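Local atomic coordinates of tRNA (adenine(22)-N(1))-methyltransferase (Bacillus subtilis, PDB entry 6Q56), a protein that methylates the N1 atom of adenosine 22 in tRNA, using S-adenosyl-L-methionine as the methyl donor. Residues Y36-N40 and H41-G45; G98-I101 and A102-E106; E229-K232 and E233-D236. The protein carries 2 engineered substitutions. All blocks are in the same frame, centred on the assembly; numbering follows the deposited sequence.

Contact 1 of 3, residues Y36-N40 and H41-G45; sequences YAVLN and HKASG
Ala37 O is the acceptor on which the chain reverses: Ala43 N donates to it at 3.0 Å with an N-H...O angle of 154°, and Lys42 N adds a weak bond at 2.7 Å from Ala37 O. Beside this pair His41 N bonds to Val38 O at 3.0 Å, one turn back. Ala43 N and His41 N reach their carbonyls from well above the plane of the C=O group, as the chain folds over the last turn instead of continuing it. Apolar contact follows the same course, the methyl groups Ala37 CB and Ala43 CB meeting at 3.9 Å. A CA-H...O contact of 3.5 Å from Val38 CA to Ala43 O, almost straight at the hydrogen, adds to it.

Two side chains lie against the backbone of the turn. Leu39 O sits over the centre of one face of the His41 imidazole, 3.3 Å above its plane, although His41 also touches a crystal neighbour. With CG of Asn40 turned beside its own backbone N, its amide returns along the helix. Asn40 ND2 and Asn40 N both donate to Tyr36 O, and ND2 lies on a lone pair in the carbonyl plane; its 2.5 Å separation from Tyr36 O is unusually short and its exact value doubtful. The same ND2 hangs over the centre of the Tyr36 ring. That ring is tethered farther out, where Tyr36 OH bonds to Gln11.

Asn40 is the first residue to leave helical geometry, and His41 is left-handed (phi 58°, psi 19°). Together with the weak Lys42-Ala37 bond, this is consistent with a Schellman-like C-cap, which ends helix 32-39 and turns the chain into strand 43-50 of a beta-alpha-beta unit of the Rossmann-like methyltransferase fold.

Contact 2 of 3, residues G98-I101 and A102-E106; sequences GALI and AHILE
Leu100 reaches forward along the helix to both His103 and Ile104, and its torsions explain how. CG lies opposite the backbone N (chi1 -178°), beside the carbonyl carbon, and from there the isobutyl group leans toward the next turn. Leu100 CG meets the terminal methyl Ile104 CD1 at 3.8 Å, while the branch Leu100 CD1 comes to 4.0 Å from His103 CD2. Ile104 takes the complementary course. Its CG1 branch is beside its own backbone N (chi1 -72°) and runs back toward Leu100, where Ile104 CG1 rests 3.3 Å from Leu100 O. The Leu100 and Ile104 side chains thus cross at a slant and do not run side by side. Ala99, Leu100 and His103 each touch a crystal neighbour, so the outer part of this surface may owe something to the lattice.

On another face Ile101 and Leu105 do lie alongside, pointing the same way. Ile101 CG2 faces Leu105 CD2, but the modelled approach is tighter than normal packing and CD2 clashes with Ile101 O, so the exact rotamer of Leu105 is doubtful.

Three backbone bonds of good geometry hold the turn. Ala102 N bonds to Gly98 O at 2.9 Å with an N-H...O angle of 166°. His103 N lies 2.9 Å from Ala99 O. The bond from Ile104 N to Leu100 O measures 2.7 Å. These i to i+4 bonds form the first turns of helix 98-107.

The side chain of Ala99 lies about 4 Å from the bound nickel ion, and Ala99 and Ala102 both rest on the nickel ligand His128. Ile101 and Leu105 press on Ile93 of strand 90-96 and Leu120 of strand 117-122, and Glu106 is joined by a salt bridge to Lys135 of helix 127-135.

Contact 3 of 3, residues E229-K232 and E233-D236; sequences ELLK and EVID
Glu233 N donates to Glu229 O at 3.0 Å in the helical i to i+4 manner, whereas Val234 N makes only a weak bond to Leu230 O, at 3.4 Å, and a further i to i+3 bond to Leu231 O, whose position is less sure.

The carboxylates of Glu229 and Glu233 approach each other on the outer side. Glu229 bends at chi2 (63°) and brings its end round to the extended chain of Glu233. Glu229 OE2 lies 2.5 Å from Glu233 OE2, with the carboxylate planes 73° apart. Two oxygens this close suggest that one acid group is probably protonated and donates to the other; both residues touch crystal neighbours.

The turn ends helix 215-234, with Ile235 and Asp236 just past it. With helix 188-210 this helix forms the C-terminal helical hairpin, the coiled-coil-like domain that TrmK carries beyond its Rossmann-like methyltransferase domain. Leu231 and Ile235 pack on Leu198 of that partner helix, whereas Leu230 and Val234 meet Ala174 of helix 172-178. Within the turn, Leu230 CD2 reaches Val234 CG1 at 4.4 Å. In Ile235, CG1 stands between backbone N and carbonyl carbon (chi1 72°), which turns it toward Leu231 O, at a distance left approximate by the uncertain place of that oxygen. Asp236 OD1 is held in a salt bridge by Lys186.

How the contacts relate
From the N terminus, the three contacts come in series, none nesting in or crossing another. Only contact 1 turns a corner, taking the chain from helix 32-39 into strand 43-50; contacts 2 and 3 are chiefly i to i+4 contacts along helices and close no loop. Contact 2 lies within helix 98-107, between strands 90-96 and 117-122, so contacts 1 and 2 both join beta-alpha-beta units of the same mixed sheet, their centres about 25 Å apart. Contact 3 comes at the end of the modelled chain, beside helices 172-178 and 188-210, its centre about 26 Å from that of contact 2. Contacts 1 and 3 lie on opposite sides of the chain's centre, about 40 Å between centres.

Contact 1 of 3, residues Y36-N40 and H41-G45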
ATOM      1  N   TYR A  36       1.012  17.453  -7.843  1.00 39.59           N
ATOM      2  CA  TYR A  36       0.558  18.069  -6.608  1.00 37.64           C
ATOM      3  C   TYR A  36       1.694  18.199  -5.607  1.00 36.88           C
ATOM      4  O   TYR A  36       1.804  19.204  -4.924  1.00 40.65           O
ATOM      5  CB  TYR A  36      -0.578  17.245  -6.001  1.00 37.45           C
ATOM      6  CG  TYR A  36      -1.012  17.675  -4.624  1.00 36.76           C
ATOM      7  CD1 TYR A  36      -0.299  17.295  -3.506  1.00 44.94           C
ATOM      8  CD2 TYR A  36      -2.141  18.445  -4.445  1.00 34.63           C
ATOM      9  CE1 TYR A  36      -0.696  17.674  -2.247  1.00 40.76           C
ATOM     10  CE2 TYR A  36      -2.546  18.829  -3.189  1.00 48.15           C
ATOM     11  CZ  TYR A  36      -1.820  18.440  -2.096  1.00 41.01           C
ATOM     12  OH  TYR A  36      -2.216  18.827  -0.848  1.00 46.87           O
ATOM     13  N   ALA A  37       2.528  17.172  -5.519  1.00 32.92           N
ATOM     14  CA  ALA A  37       3.635  17.164  -4.572  1.00 42.47           C
ATOM     15  C   ALA A  37       4.712  18.180  -4.910  1.00 37.95           C
ATOM     16  O   ALA A  37       5.218  18.867  -4.036  1.00 40.62           O
ATOM     17  CB  ALA A  37       4.236  15.775  -4.475  1.00 42.67           C
ATOM     18  N   VAL A  38       5.051  18.263  -6.185  1.00 36.70           N
ATOM     19  CA  VAL A  38       6.062  19.188  -6.656  1.00 40.54           C
ATOM     20  C   VAL A  38       5.563  20.626  -6.580  1.00 38.01           C
ATOM     21  O   VAL A  38       6.283  21.513  -6.155  1.00 38.96           O
ATOM     22  CB  VAL A  38       6.484  18.838  -8.087  1.00 32.36           C
ATOM     23  CG1 VAL A  38       7.382  19.909  -8.668  1.00 38.05           C
ATOM     24  CG2 VAL A  38       7.179  17.497  -8.095  1.00 31.02           C
ATOM     25  N   LEU A  39       4.321  20.842  -6.982  1.00 37.20           N
ATOM     26  CA  LEU A  39       3.729  22.170  -6.940  1.00 38.26           C
ATOM     27  C   LEU A  39       3.646  22.705  -5.519  1.00 45.18           C
ATOM     28  O   LEU A  39       3.864  23.882  -5.281  1.00 45.95           O
ATOM     29  CB  LEU A  39       2.326  22.147  -7.522  1.00 40.94           C
ATOM     30  CG  LEU A  39       2.180  22.066  -9.032  1.00 37.82           C
ATOM     31  CD1 LEU A  39       0.743  21.768  -9.392  1.00 38.70           C
ATOM     32  CD2 LEU A  39       2.623  23.363  -9.669  1.00 42.97           C
ATOM     33  N   ASN A  40       3.318  21.836  -4.578  1.00 38.18           N
ATOM     34  CA  ASN A  40       3.216  22.239  -3.192  1.00 45.46           C
ATOM     35  C   ASN A  40       4.552  22.127  -2.489  1.00 39.32           C
ATOM     36  O   ASN A  40       4.628  22.193  -1.280  1.00 47.13           O
ATOM     37  CB  ASN A  40       2.163  21.410  -2.468  1.00 51.92           C
ATOM     38  CG  ASN A  40       0.768  21.690  -2.968  1.00 59.24           C
ATOM     39  OD1 ASN A  40      -0.004  22.377  -2.311  1.00 66.94           O
ATOM     40  ND2 ASN A  40       0.441  21.172  -4.142  1.00 56.35           N
ATOM     41  N   HIS A  41       5.600  21.955  -3.276  1.00 50.61           N
ATOM     42  CA  HIS A  41       6.964  21.865  -2.777  1.00 48.70           C
ATOM     43  C   HIS A  41       7.196  20.744  -1.781  1.00 51.97           C
ATOM     44  O   HIS A  41       8.172  20.753  -1.046  1.00 43.19           O
ATOM     45  CB  HIS A  41       7.367  23.212  -2.197  1.00 48.62           C
ATOM     46  CG  HIS A  41       6.894  24.363  -3.023  1.00 53.41           C
ATOM     47  ND1 HIS A  41       5.888  25.209  -2.615  1.00 52.35           N
ATOM     48  CD2 HIS A  41       7.251  24.773  -4.262  1.00 47.00           C
ATOM     49  CE1 HIS A  41       5.662  26.105  -3.556  1.00 59.46           C
ATOM     50  NE2 HIS A  41       6.479  25.864  -4.565  1.00 61.86           N
ATOM     51  N   LYS A  42       6.303  19.768  -1.778  1.00 47.77           N
ATOM     52  CA  LYS A  42       6.444  18.629  -0.899  1.00 45.30           C
ATOM     53  C   LYS A  42       7.560  17.770  -1.451  1.00 49.34           C
ATOM     54  O   LYS A  42       8.283  17.116  -0.712  1.00 62.14           O
ATOM     55  CB  LYS A  42       5.154  17.830  -0.838  1.00 55.47           C
ATOM     56  CG  LYS A  42       4.009  18.546  -0.143  1.00 67.03           C
ATOM     57  CD  LYS A  42       2.898  17.581   0.231  1.00 61.57           C
ATOM     58  CE  LYS A  42       3.436  16.428   1.059  1.00 64.64           C
ATOM     59  NZ  LYS A  42       4.117  16.868   2.308  1.00 52.31           N
ATOM     60  N   ALA A  43       7.696  17.784  -2.768  1.00 48.87           N
ATOM     61  CA  ALA A  43       8.733  17.025  -3.445  1.00 47.22           C
ATOM     62  C   ALA A  43       9.556  17.974  -4.295  1.00 45.35           C
ATOM     63  O   ALA A  43       9.035  18.943  -4.824  1.00 43.71           O
ATOM     64  CB  ALA A  43       8.121  15.940  -4.308  1.00 41.97           C
ATOM     65  N   SER A  44      10.846  17.702  -4.407  1.00 43.22           N
ATOM     66  CA  SER A  44      11.737  18.552  -5.181  1.00 40.99           C
ATOM     67  C   SER A  44      11.639  18.207  -6.648  1.00 45.96           C
ATOM     68  O   SER A  44      11.717  19.067  -7.511  1.00 50.88           O
ATOM     69  CB  SER A  44      13.174  18.390  -4.703  1.00 32.47           C
ATOM     70  OG  SER A  44      13.587  17.045  -4.766  1.00 43.66           O
ATOM     71  N   GLY A  45      11.467  16.925  -6.907  1.00 48.43           N
ATOM     72  CA  GLY A  45      11.336  16.415  -8.251  1.00 34.38           C
ATOM     73  C   GLY A  45      10.535  15.137  -8.202  1.00 45.47           C
ATOM     74  O   GLY A  45      10.311  14.601  -7.123  1.00 42.70           O
TER

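Contact 2 of 3, residues G98-I101 and A102-E106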
ATOM      1  N   GLY A  98      -2.764  -5.258  -2.955  1.00 26.64           N
ATOM      2  CA  GLY A  98      -1.580  -5.554  -2.174  1.00 30.48           C
ATOM      3  C   GLY A  98      -0.656  -6.531  -2.867  1.00 33.36           C
ATOM      4  O   GLY A  98       0.552  -6.383  -2.820  1.00 30.17           O
ATOM      5  N   ALA A  99      -1.236  -7.528  -3.519  1.00 27.16           N
ATOM      6  CA  ALA A  99      -0.453  -8.523  -4.233  1.00 31.07           C
ATOM      7  C   ALA A  99       0.404  -7.874  -5.313  1.00 30.76           C
ATOM      8  O   ALA A  99       1.578  -8.169  -5.431  1.00 34.61           O
ATOM      9  CB  ALA A  99      -1.354  -9.581  -4.836  1.00 31.84           C
ATOM     10  N   LEU A 100      -0.193  -6.990  -6.098  1.00 31.70           N
ATOM     11  CA  LEU A 100       0.535  -6.317  -7.164  1.00 39.19           C
ATOM     12  C   LEU A 100       1.647  -5.449  -6.608  1.00 29.53           C
ATOM     13  O   LEU A 100       2.759  -5.484  -7.093  1.00 29.72           O
ATOM     14  CB  LEU A 100      -0.400  -5.469  -8.014  1.00 34.49           C
ATOM     15  CG  LEU A 100       0.270  -4.754  -9.188  1.00 34.40           C
ATOM     16  CD1 LEU A 100       1.053  -5.720 -10.064  1.00 28.22           C
ATOM     17  CD2 LEU A 100      -0.771  -4.016 -10.005  1.00 32.80           C
ATOM     18  N   ILE A 101       1.326  -4.664  -5.592  1.00 32.14           N
ATOM     19  CA  ILE A 101       2.300  -3.789  -4.965  1.00 33.13           C
ATOM     20  C   ILE A 101       3.480  -4.614  -4.482  1.00 31.09           C
ATOM     21  O   ILE A 101       4.620  -4.268  -4.729  1.00 30.02           O
ATOM     22  CB  ILE A 101       1.675  -2.981  -3.813  1.00 30.98           C
ATOM     23  CG1 ILE A 101       0.714  -1.933  -4.373  1.00 32.49           C
ATOM     24  CG2 ILE A 101       2.747  -2.294  -2.993  1.00 31.74           C
ATOM     25  CD1 ILE A 101      -0.058  -1.171  -3.327  1.00 29.13           C
ATOM     26  N   ALA A 102       3.201  -5.711  -3.799  1.00 28.79           N
ATOM     27  CA  ALA A 102       4.258  -6.574  -3.308  1.00 35.87           C
ATOM     28  C   ALA A 102       5.055  -7.131  -4.485  1.00 36.19           C
ATOM     29  O   ALA A 102       6.268  -7.261  -4.409  1.00 33.40           O
ATOM     30  CB  ALA A 102       3.688  -7.692  -2.455  1.00 35.85           C
ATOM     31  N   HIS A 103       4.366  -7.448  -5.574  1.00 30.82           N
ATOM     32  CA  HIS A 103       5.015  -7.969  -6.765  1.00 31.95           C
ATOM     33  C   HIS A 103       5.915  -6.901  -7.372  1.00 40.60           C
ATOM     34  O   HIS A 103       7.041  -7.179  -7.756  1.00 38.01           O
ATOM     35  CB  HIS A 103       3.981  -8.457  -7.786  1.00 36.41           C
ATOM     36  CG  HIS A 103       4.518  -8.597  -9.177  1.00 48.12           C
ATOM     37  ND1 HIS A 103       5.250  -9.687  -9.585  1.00 42.22           N
ATOM     38  CD2 HIS A 103       4.451  -7.767 -10.243  1.00 49.02           C
ATOM     39  CE1 HIS A 103       5.602  -9.528 -10.847  1.00 50.06           C
ATOM     40  NE2 HIS A 103       5.125  -8.373 -11.272  1.00 49.79           N
ATOM     41  N   ILE A 104       5.410  -5.682  -7.451  1.00 31.48           N
ATOM     42  CA  ILE A 104       6.175  -4.581  -8.001  1.00 34.47           C
ATOM     43  C   ILE A 104       7.441  -4.374  -7.171  1.00 39.89           C
ATOM     44  O   ILE A 104       8.533  -4.273  -7.711  1.00 39.36           O
ATOM     45  CB  ILE A 104       5.321  -3.301  -8.069  1.00 31.50           C
ATOM     46  CG1 ILE A 104       4.284  -3.434  -9.178  1.00 31.05           C
ATOM     47  CG2 ILE A 104       6.184  -2.079  -8.308  1.00 31.27           C
ATOM     48  CD1 ILE A 104       3.229  -2.358  -9.176  1.00 32.44           C
ATOM     49  N   LEU A 105       7.292  -4.317  -5.855  1.00 32.09           N
ATOM     50  CA  LEU A 105       8.433  -4.122  -4.972  1.00 39.81           C
ATOM     51  C   LEU A 105       9.473  -5.225  -5.128  1.00 34.60           C
ATOM     52  O   LEU A 105      10.657  -4.955  -5.204  1.00 36.33           O
ATOM     53  CB  LEU A 105       7.995  -4.072  -3.512  1.00 29.18           C
ATOM     54  CG  LEU A 105       7.460  -2.779  -2.894  1.00 27.23           C
ATOM     55  CD1 LEU A 105       8.157  -1.533  -3.396  1.00 31.28           C
ATOM     56  CD2 LEU A 105       5.963  -2.662  -3.042  1.00 42.23           C
ATOM     57  N   GLU A 106       9.020  -6.469  -5.165  1.00 37.76           N
ATOM     58  CA  GLU A 106       9.925  -7.604  -5.288  1.00 38.29           C
ATOM     59  C   GLU A 106      10.608  -7.662  -6.648  1.00 37.90           C
ATOM     60  O   GLU A 106      11.789  -7.946  -6.735  1.00 40.52           O
ATOM     61  CB  GLU A 106       9.182  -8.905  -5.013  1.00 36.85           C
ATOM     62  CG  GLU A 106      10.009 -10.165  -5.206  1.00 44.25           C
ATOM     63  CD  GLU A 106      11.118 -10.319  -4.187  1.00 37.43           C
ATOM     64  OE1 GLU A 106      11.048  -9.700  -3.119  1.00 34.35           O
ATOM     65  OE2 GLU A 106      12.064 -11.069  -4.461  1.00 44.85           O
TER

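Contact 3 of 3, residues E229-K232 and E233-D236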
ATOM      1  N   GLU A 229     -10.092 -16.771  14.698  1.00 34.82           N
ATOM      2  CA  GLU A 229      -9.495 -16.531  16.001  1.00 42.36           C
ATOM      3  C   GLU A 229      -8.594 -15.317  15.935  1.00 40.80           C
ATOM      4  O   GLU A 229      -8.601 -14.477  16.825  1.00 37.06           O
ATOM      5  CB  GLU A 229      -8.702 -17.746  16.475  1.00 32.26           C
ATOM      6  CG  GLU A 229      -7.794 -17.470  17.658  1.00 36.74           C
ATOM      7  CD  GLU A 229      -8.544 -17.047  18.902  1.00 40.64           C
ATOM      8  OE1 GLU A 229      -9.713 -17.433  19.061  1.00 37.98           O
ATOM      9  OE2 GLU A 229      -7.954 -16.332  19.724  1.00 35.05           O
ATOM     10  N   LEU A 230      -7.825 -15.243  14.862  1.00 36.06           N
ATOM     11  CA  LEU A 230      -6.902 -14.139  14.638  1.00 40.51           C
ATOM     12  C   LEU A 230      -7.640 -12.813  14.662  1.00 43.97           C
ATOM     13  O   LEU A 230      -7.252 -11.883  15.362  1.00 36.62           O
ATOM     14  CB  LEU A 230      -6.204 -14.305  13.294  1.00 39.52           C
ATOM     15  CG  LEU A 230      -4.952 -13.474  13.090  1.00 42.09           C
ATOM     16  CD1 LEU A 230      -4.176 -13.986  11.896  1.00 46.54           C
ATOM     17  CD2 LEU A 230      -5.308 -12.011  12.919  1.00 54.85           C
ATOM     18  N   LEU A 231      -8.711 -12.736  13.890  1.00 31.90           N
ATOM     19  CA  LEU A 231      -9.504 -11.528  13.825  1.00 36.55           C
ATOM     20  C   LEU A 231     -10.167 -11.256  15.166  1.00 38.68           C
ATOM     21  O   LEU A 231     -10.268 -10.120  15.597  1.00 34.93           O
ATOM     22  CB  LEU A 231     -10.551 -11.633  12.723  1.00 36.28           C
ATOM     23  CG  LEU A 231      -9.969 -11.629  11.316  1.00 37.62           C
ATOM     24  CD1 LEU A 231     -11.070 -11.721  10.281  1.00 36.34           C
ATOM     25  CD2 LEU A 231      -9.112 -10.395  11.100  1.00 34.60           C
ATOM     26  N   LYS A 232     -10.612 -12.309  15.829  1.00 40.10           N
ATOM     27  CA  LYS A 232     -11.259 -12.157  17.114  1.00 40.80           C
ATOM     28  C   LYS A 232     -10.319 -11.488  18.110  1.00 39.01           C
ATOM     29  O   LYS A 232     -10.743 -10.690  18.924  1.00 36.97           O
ATOM     30  CB  LYS A 232     -11.727 -13.508  17.648  1.00 45.82           C
ATOM     31  CG  LYS A 232     -12.479 -13.411  18.957  1.00 50.77           C
ATOM     32  CD  LYS A 232     -12.940 -14.766  19.456  1.00 51.67           C
ATOM     33  CE  LYS A 232     -13.370 -14.684  20.913  1.00 66.62           C
ATOM     34  NZ  LYS A 232     -14.105 -15.891  21.369  1.00 72.04           N
ATOM     35  N   GLU A 233      -9.039 -11.814  18.025  1.00 38.99           N
ATOM     36  CA  GLU A 233      -8.038 -11.256  18.922  1.00 43.10           C
ATOM     37  C   GLU A 233      -7.734  -9.788  18.640  1.00 43.66           C
ATOM     38  O   GLU A 233      -7.189  -9.096  19.488  1.00 47.28           O
ATOM     39  CB  GLU A 233      -6.746 -12.076  18.849  1.00 40.49           C
ATOM     40  CG  GLU A 233      -6.883 -13.512  19.334  1.00 40.32           C
ATOM     41  CD  GLU A 233      -5.636 -14.345  19.097  1.00 51.41           C
ATOM     42  OE1 GLU A 233      -4.667 -13.834  18.504  1.00 46.04           O
ATOM     43  OE2 GLU A 233      -5.624 -15.521  19.506  1.00 44.05           O
ATOM     44  N   VAL A 234      -8.070  -9.309  17.452  1.00 38.76           N
ATOM     45  CA  VAL A 234      -7.789  -7.919  17.119  1.00 42.69           C
ATOM     46  C   VAL A 234      -8.954  -6.957  17.304  1.00 44.97           C
ATOM     47  O   VAL A 234      -8.751  -5.758  17.324  1.00 53.92           O
ATOM     48  CB  VAL A 234      -7.292  -7.770  15.677  1.00 43.32           C
ATOM     49  CG1 VAL A 234      -5.953  -8.451  15.497  1.00 42.34           C
ATOM     50  CG2 VAL A 234      -8.311  -8.318  14.707  1.00 57.59           C
ATOM     51  N   ILE A 235     -10.167  -7.465  17.433  1.00 46.74           N
ATOM     52  CA  ILE A 235     -11.311  -6.587  17.605  1.00 52.30           C
ATOM     53  C   ILE A 235     -11.985  -6.788  18.957  1.00 64.42           C
ATOM     54  O   ILE A 235     -13.100  -6.330  19.171  1.00 70.03           O
ATOM     55  CB  ILE A 235     -12.349  -6.788  16.497  1.00 49.90           C
ATOM     56  CG1 ILE A 235     -13.079  -8.108  16.675  1.00 43.43           C
ATOM     57  CG2 ILE A 235     -11.691  -6.760  15.135  1.00 46.47           C
ATOM     58  CD1 ILE A 235     -14.057  -8.382  15.564  1.00 53.84           C
ATOM     59  N   ASP A 236     -11.291  -7.474  19.858  1.00 62.49           N
ATOM     60  CA  ASP A 236     -11.788  -7.756  21.200  1.00 71.53           C
ATOM     61  C   ASP A 236     -12.542  -6.573  21.798  1.00 69.70           C
ATOM     62  O   ASP A 236     -12.134  -6.007  22.812  1.00 69.43           O
ATOM     63  CB  ASP A 236     -10.618  -8.131  22.113  1.00 77.70           C
ATOM     64  CG  ASP A 236      -9.506  -7.110  22.071  1.00 77.66           C
ATOM     65  OD1 ASP A 236      -9.578  -6.204  21.223  1.00 79.36           O
ATOM     66  OD2 ASP A 236      -8.564  -7.208  22.883  1.00 71.37           O
TER